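Local coordinates for proton-dependent oligopeptide transporter family protein (Xanthomonas campestris, PDB 6EI3) that probably couples the uptake of short peptides to proton movement across the membrane, as in other POT family members, at residues 143-148 against 338-343; 151-156 against 331-336. All coordinates share one frame; numbering follows the deposited sequence.

Contact 1: 143-148 against 338-343; sequences AFYWII and LVMLLI. With 78M ((2S)-2,3-dihydroxypropyl(7Z)-pentadec-7-enoate), chain N.
Y145 and W146 on helix 137-165 reach across to V339, M340 and I343 on helix 334-357, where the short segments are inclined at 138° between their N-to-C directions and their axes approach to 11.2 Å. The apolar contacts centre on the outer end of the Y145 ring. With CG anti to the backbone N (chi1 166°), this ring extends over the gap, and its CE1 lies 4.0 Å from V339 CG1 and 4.3 Å from I343 CG1. The Y145 hydroxyl oxygen itself comes into van der Waals contact with I343 CB. A Met-aromatic contact follows: M340 SD meets the edge of the W146 six-membered ring, 3.7 Å from CZ3. Within helix 137-165, Y145 CE2 stands 3.7 Å above the plane of W146, over the centre of one face. The polar link is a water in the plane of the Y145 ring. This water lies 2.7 Å from Y145 OH and donates to M340 O at 2.7 Å, bridging the two helices. Lipid 78M (chain N) adds acyl carbons against M340, with its C12 3.9 Å from M340 CB, and meets the W146 edge through C10. This aromatic and water-bridged seam belongs to the interface between the N- and C-terminal halves of the major facilitator fold.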
loop_
_atom_site.group_PDB
_atom_site.type_symbol
_atom_site.label_atom_id
_atom_site.label_comp_id
_atom_site.label_asym_id
_atom_site.label_seq_id
_atom_site.Cartn_x
_atom_site.Cartn_y
_atom_site.Cartn_z
ATOM N N ALA A 143 14.824 1.849 14.278
ATOM C CA ALA A 143 14.101 2.955 14.937
ATOM C C ALA A 143 12.831 3.327 14.131
ATOM O O ALA A 143 11.779 3.513 14.741
ATOM C CB ALA A 143 15.005 4.165 15.092
ATOM N N PHE A 144 12.908 3.357 12.771
ATOM C CA PHE A 144 11.756 3.638 11.893
ATOM C C PHE A 144 10.629 2.623 12.153
ATOM O O PHE A 144 9.469 3.019 12.274
ATOM C CB PHE A 144 12.166 3.648 10.402
ATOM C CG PHE A 144 12.790 4.919 9.843
ATOM C CD1 PHE A 144 13.383 5.859 10.683
ATOM C CD2 PHE A 144 12.775 5.178 8.477
ATOM C CE1 PHE A 144 13.939 7.037 10.170
ATOM C CE2 PHE A 144 13.342 6.349 7.963
ATOM C CZ PHE A 144 13.930 7.267 8.815
ATOM N N TYR A 145 10.979 1.332 12.344
ATOM C CA TYR A 145 9.994 0.291 12.666
ATOM C C TYR A 145 9.213 0.639 13.934
ATOM O O TYR A 145 7.974 0.596 13.919
ATOM C CB TYR A 145 10.680 -1.079 12.805
ATOM C CG TYR A 145 9.828 -2.148 13.446
ATOM C CD1 TYR A 145 8.884 -2.854 12.704
ATOM C CD2 TYR A 145 10.021 -2.515 14.775
ATOM C CE1 TYR A 145 8.103 -3.848 13.288
ATOM C CE2 TYR A 145 9.245 -3.505 15.370
ATOM C CZ TYR A 145 8.290 -4.174 14.619
ATOM O OH TYR A 145 7.535 -5.166 15.190
ATOM N N TRP A 146 9.929 1.004 15.017
ATOM C CA TRP A 146 9.291 1.358 16.287
ATOM C C TRP A 146 8.501 2.666 16.182
ATOM O O TRP A 146 7.412 2.766 16.749
ATOM C CB TRP A 146 10.300 1.393 17.447
ATOM C CG TRP A 146 10.930 0.053 17.726
ATOM C CD1 TRP A 146 12.217 -0.323 17.451
ATOM C CD2 TRP A 146 10.295 -1.090 18.321
ATOM N NE1 TRP A 146 12.411 -1.642 17.804
ATOM C CE2 TRP A 146 11.251 -2.135 18.350
ATOM C CE3 TRP A 146 9.004 -1.337 18.830
ATOM C CZ2 TRP A 146 10.969 -3.393 18.893
ATOM C CZ3 TRP A 146 8.721 -2.590 19.353
ATOM C CH2 TRP A 146 9.699 -3.598 19.389
ATOM N N ILE A 147 9.034 3.637 15.424
ATOM C CA ILE A 147 8.415 4.948 15.196
ATOM C C ILE A 147 7.093 4.815 14.416
ATOM O O ILE A 147 6.100 5.444 14.771
ATOM C CB ILE A 147 9.415 5.920 14.522
ATOM C CG1 ILE A 147 10.484 6.408 15.531
ATOM C CG2 ILE A 147 8.685 7.093 13.878
ATOM C CD1 ILE A 147 11.844 6.847 14.885
ATOM N N ILE A 148 7.093 4.015 13.357
ATOM C CA ILE A 148 5.899 3.783 12.553
ATOM C C ILE A 148 4.811 3.126 13.406
ATOM O O ILE A 148 3.689 3.626 13.437
ATOM C CB ILE A 148 6.220 2.981 11.267
ATOM C CG1 ILE A 148 7.138 3.806 10.323
ATOM C CG2 ILE A 148 4.916 2.565 10.536
ATOM C CD1 ILE A 148 7.855 3.004 9.224
ATOM N N LEU A 338 -0.372 -5.536 17.356
ATOM C CA LEU A 338 -0.215 -6.927 16.953
ATOM C C LEU A 338 1.016 -7.149 16.066
ATOM O O LEU A 338 1.631 -8.204 16.146
ATOM C CB LEU A 338 -1.504 -7.478 16.320
ATOM C CG LEU A 338 -2.641 -7.775 17.285
ATOM C CD1 LEU A 338 -3.976 -7.744 16.560
ATOM C CD2 LEU A 338 -2.432 -9.107 18.005
ATOM N N VAL A 339 1.410 -6.157 15.264
ATOM C CA VAL A 339 2.630 -6.264 14.459
ATOM C C VAL A 339 3.820 -6.376 15.464
ATOM O O VAL A 339 4.687 -7.244 15.314
ATOM C CB VAL A 339 2.832 -5.049 13.500
ATOM C CG1 VAL A 339 4.262 -5.013 12.936
ATOM C CG2 VAL A 339 1.814 -5.044 12.362
ATOM N N MET A 340 3.837 -5.504 16.488
ATOM C CA MET A 340 4.925 -5.473 17.481
ATOM C C MET A 340 4.987 -6.727 18.318
ATOM O O MET A 340 6.077 -7.106 18.720
ATOM C CB MET A 340 4.882 -4.209 18.354
ATOM C CG MET A 340 5.279 -2.962 17.579
ATOM S SD MET A 340 5.301 -1.436 18.550
ATOM C CE MET A 340 3.556 -1.293 19.030
ATOM N N LEU A 341 3.843 -7.393 18.555
ATOM C CA LEU A 341 3.833 -8.653 19.292
ATOM C C LEU A 341 4.201 -9.838 18.370
ATOM O O LEU A 341 4.977 -10.707 18.772
ATOM C CB LEU A 341 2.441 -8.922 19.918
ATOM C CG LEU A 341 2.008 -8.046 21.108
ATOM C CD1 LEU A 341 0.566 -8.333 21.494
ATOM C CD2 LEU A 341 2.913 -8.261 22.315
ATOM N N LEU A 342 3.614 -9.876 17.148
ATOM C CA LEU A 342 3.726 -10.996 16.201
ATOM C C LEU A 342 5.026 -11.055 15.414
ATOM O O LEU A 342 5.427 -12.167 15.079
ATOM C CB LEU A 342 2.517 -11.089 15.246
ATOM C CG LEU A 342 1.160 -11.389 15.929
ATOM C CD1 LEU A 342 -0.003 -11.217 14.938
ATOM C CD2 LEU A 342 1.148 -12.772 16.610
ATOM N N ILE A 343 5.676 -9.917 15.108
ATOM C CA ILE A 343 6.994 -9.940 14.453
ATOM C C ILE A 343 7.972 -10.782 15.359
ATOM O O ILE A 343 8.427 -11.824 14.888
ATOM C CB ILE A 343 7.528 -8.513 14.062
ATOM C CG1 ILE A 343 6.817 -7.944 12.785
ATOM C CG2 ILE A 343 9.071 -8.453 13.946
ATOM C CD1 ILE A 343 7.169 -8.541 11.437
HETATM O O21 78M N . 6.428 -9.996 24.644
HETATM C C20 78M N . 7.495 -10.779 25.164
HETATM C C18 78M N . 8.329 -9.976 26.135
HETATM O O19 78M N . 8.946 -8.872 25.466
HETATM C C17 78M N . 9.365 -10.805 26.862
HETATM O O2 78M N . 10.354 -11.185 25.875
HETATM C C1 78M N . 11.631 -10.830 26.076
HETATM O O1 78M N . 12.020 -10.213 27.034
HETATM C C2 78M N . 12.512 -11.311 24.958
HETATM C C3 78M N . 12.600 -10.346 23.781
HETATM C C4 78M N . 11.403 -10.432 22.837
HETATM C C5 78M N . 11.409 -9.434 21.682
HETATM C C6 78M N . 11.019 -7.992 22.046
HETATM C C7 78M N . 9.571 -7.809 22.400
HETATM C C8 78M N . 8.650 -7.242 21.645
HETATM C C9 78M N . 7.210 -7.042 21.996
HETATM C C10 78M N . 6.802 -5.579 21.858
HETATM C C11 78M N . 5.413 -5.264 22.381
HETATM C C12 78M N . 5.021 -3.794 22.258
HETATM C C13 78M N . 3.734 -3.408 22.975
HETATM C C15 78M N . 2.568 -2.989 25.190
HETATM C C14 78M N . 3.884 -3.204 24.479
HETATM O O HOH W 1 8.297 -5.984 17.595
#

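Contact 2: 151-156 against 331-336. With 78M ((2S)-2,3-dihydroxypropyl(7Z)-pentadec-7-enoate), chain K.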
loop_
_atom_site.group_PDB
_atom_site.type_symbol
_atom_site.label_atom_id
_atom_site.label_comp_id
_atom_site.label_asym_id
_atom_site.label_seq_id
_atom_site.Cartn_x
_atom_site.Cartn_y
_atom_site.Cartn_z
ATOM N N GLY A 151 3.734 5.384 16.521
ATOM C CA GLY A 151 3.054 6.541 15.940
ATOM C C GLY A 151 1.662 6.201 15.422
ATOM O O GLY A 151 0.713 6.945 15.664
ATOM N N SER A 152 1.526 5.051 14.729
ATOM C CA SER A 152 0.259 4.546 14.209
ATOM C C SER A 152 -0.666 4.145 15.384
ATOM O O SER A 152 -1.862 4.435 15.354
ATOM C CB SER A 152 0.504 3.341 13.295
ATOM O OG SER A 152 -0.713 2.689 12.974
ATOM N N LEU A 153 -0.116 3.463 16.395
ATOM C CA LEU A 153 -0.885 3.042 17.569
ATOM C C LEU A 153 -1.465 4.250 18.313
ATOM O O LEU A 153 -2.665 4.273 18.601
ATOM C CB LEU A 153 -0.011 2.186 18.514
ATOM C CG LEU A 153 -0.743 1.202 19.462
ATOM C CD1 LEU A 153 0.210 0.127 19.954
ATOM C CD2 LEU A 153 -1.260 1.899 20.682
ATOM N N PHE A 154 -0.608 5.239 18.637
ATOM C CA PHE A 154 -1.031 6.435 19.372
ATOM C C PHE A 154 -1.995 7.291 18.557
ATOM O O PHE A 154 -2.983 7.769 19.112
ATOM C CB PHE A 154 0.175 7.267 19.862
ATOM C CG PHE A 154 1.180 6.562 20.743
ATOM C CD1 PHE A 154 0.777 5.577 21.641
ATOM C CD2 PHE A 154 2.525 6.923 20.719
ATOM C CE1 PHE A 154 1.712 4.914 22.443
ATOM C CE2 PHE A 154 3.455 6.281 21.544
ATOM C CZ PHE A 154 3.042 5.277 22.395
ATOM N N ALA A 155 -1.723 7.458 17.239
ATOM C CA ALA A 155 -2.595 8.213 16.335
ATOM C C ALA A 155 -3.992 7.586 16.299
ATOM O O ALA A 155 -4.972 8.313 16.329
ATOM C CB ALA A 155 -2.011 8.253 14.938
ATOM N N SER A 156 -4.073 6.244 16.252
ATOM C CA SER A 156 -5.341 5.511 16.220
ATOM C C SER A 156 -6.096 5.595 17.530
ATOM O O SER A 156 -7.313 5.498 17.529
ATOM C CB SER A 156 -5.105 4.045 15.884
ATOM O OG SER A 156 -4.676 3.921 14.544
ATOM N N MET A 331 -10.141 0.964 17.136
ATOM C CA MET A 331 -9.798 -0.451 16.945
ATOM C C MET A 331 -8.591 -0.603 16.028
ATOM O O MET A 331 -7.896 -1.611 16.120
ATOM C CB MET A 331 -10.984 -1.247 16.367
ATOM C CG MET A 331 -12.141 -1.403 17.352
ATOM S SD MET A 331 -11.706 -2.187 18.931
ATOM C CE MET A 331 -11.693 -3.912 18.461
ATOM N N GLN A 332 -8.340 0.393 15.150
ATOM C CA GLN A 332 -7.194 0.385 14.245
ATOM C C GLN A 332 -5.863 0.342 14.993
ATOM O O GLN A 332 -4.885 -0.121 14.428
ATOM C CB GLN A 332 -7.260 1.536 13.236
ATOM C CG GLN A 332 -8.379 1.332 12.201
ATOM C CD GLN A 332 -8.669 2.614 11.477
ATOM O OE1 GLN A 332 -8.167 2.860 10.393
ATOM N NE2 GLN A 332 -9.429 3.497 12.083
ATOM N N ALA A 333 -5.842 0.720 16.301
ATOM C CA ALA A 333 -4.625 0.643 17.125
ATOM C C ALA A 333 -4.183 -0.807 17.317
ATOM O O ALA A 333 -3.025 -1.052 17.659
ATOM C CB ALA A 333 -4.864 1.290 18.473
ATOM N N LEU A 334 -5.106 -1.768 17.110
ATOM C CA LEU A 334 -4.768 -3.182 17.281
ATOM C C LEU A 334 -3.778 -3.670 16.256
ATOM O O LEU A 334 -2.999 -4.558 16.563
ATOM C CB LEU A 334 -6.005 -4.086 17.254
ATOM C CG LEU A 334 -6.952 -4.024 18.443
ATOM C CD1 LEU A 334 -8.182 -4.855 18.149
ATOM C CD2 LEU A 334 -6.289 -4.539 19.726
ATOM N N ASN A 335 -3.792 -3.099 15.048
ATOM C CA ASN A 335 -2.875 -3.536 14.016
ATOM C C ASN A 335 -1.392 -3.304 14.399
ATOM O O ASN A 335 -0.675 -4.309 14.502
ATOM C CB ASN A 335 -3.240 -2.952 12.673
ATOM C CG ASN A 335 -2.249 -3.311 11.614
ATOM O OD1 ASN A 335 -1.577 -2.445 11.072
ATOM N ND2 ASN A 335 -2.120 -4.601 11.321
ATOM N N PRO A 336 -0.919 -2.058 14.698
ATOM C CA PRO A 336 0.496 -1.888 15.098
ATOM C C PRO A 336 0.850 -2.597 16.408
ATOM O O PRO A 336 1.984 -3.067 16.540
ATOM C CB PRO A 336 0.656 -0.367 15.201
ATOM C CG PRO A 336 -0.732 0.146 15.480
ATOM C CD PRO A 336 -1.599 -0.741 14.624
HETATM O O21 78M K . -16.717 -7.428 26.456
HETATM C C20 78M K . -16.196 -6.854 27.644
HETATM C C18 78M K . -15.100 -5.864 27.327
HETATM O O19 78M K . -14.035 -6.514 26.622
HETATM C C17 78M K . -14.566 -5.166 28.559
HETATM O O2 78M K . -13.799 -4.067 28.012
HETATM C C1 78M K . -14.142 -2.812 28.335
HETATM O O1 78M K . -14.906 -2.522 29.218
HETATM C C2 78M K . -13.482 -1.822 27.424
HETATM C C3 78M K . -14.197 -1.734 26.087
HETATM C C4 78M K . -13.409 -0.974 25.038
HETATM C C5 78M K . -13.705 -1.421 23.611
HETATM C C6 78M K . -13.107 -2.781 23.225
HETATM C C7 78M K . -11.619 -2.711 23.141
HETATM C C8 78M K . -10.811 -3.551 22.534
HETATM C C9 78M K . -9.323 -3.418 22.472
HETATM C C10 78M K . -8.879 -2.490 21.332
HETATM C C11 78M K . -8.657 -1.024 21.706
HETATM C C12 78M K . -7.302 -0.705 22.325
HETATM C C13 78M K . -6.114 -0.919 21.396
HETATM C C15 78M K . -3.618 -1.066 21.147
HETATM C C14 78M K . -4.769 -0.847 22.093
HETATM O O HOH W 2 -3.204 1.871 13.739
#
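L153, S152 and S156 close directly on P336 and A333, and the CA atoms of L153 and A333 are only 4.5 Å apart. P336 presses its ring carbon CG to 3.5 Å from L153 N, and also lies beside L153 CB and S152 OG. L153 CG sits 3.7 Å from A333 O. Farther along the helix, S156 CB rests 3.4 Å from A333 N. The small S152, S156 and A333 are consistent with this close approach of helix 137-165 to the 3-10 turn that leads into helix 334-357, at the seam between the two halves of the major facilitator fold. A water ties the polar groups across it: it bonds to S152 OG at 2.7 Å and S156 OG at 2.6 Å, and donates to Q332 O at 2.7 Å. The S152 hydroxyl is brought to this water by a chi1 of 169°, anti to the backbone N. In the next shell N23 holds both sides, through its ND2 on S156 OG and its backbone O on Q332 NE2, while N335 ND2 is bonded to E410 and T407 on helix 400-424. The acyl end of lipid 78M (chain K) approaches L153 CD2 to 3.8 Å, and farther along packs against L334 and M331.

How the contacts relate
From the N terminus, helix 137-165 passes first through 143-148 and then 151-156. After some 175 residues the chain returns at 331-336, where contact 2 closes the inner loop, and 338-343 then closes the outer loop of contact 1. The contacts are nested because the chain comes back in the reverse order, and their centres lie 11 Å apart. The backbones are closer at contact 2 than at contact 1. The two meet directly where M340 CE of contact 1 packs on L153 CD1 of contact 2 at 3.8 Å. N149, between the two segments on helix 137-165, touches V339 and M340 as well as P336. Together they join the halves of the transporter.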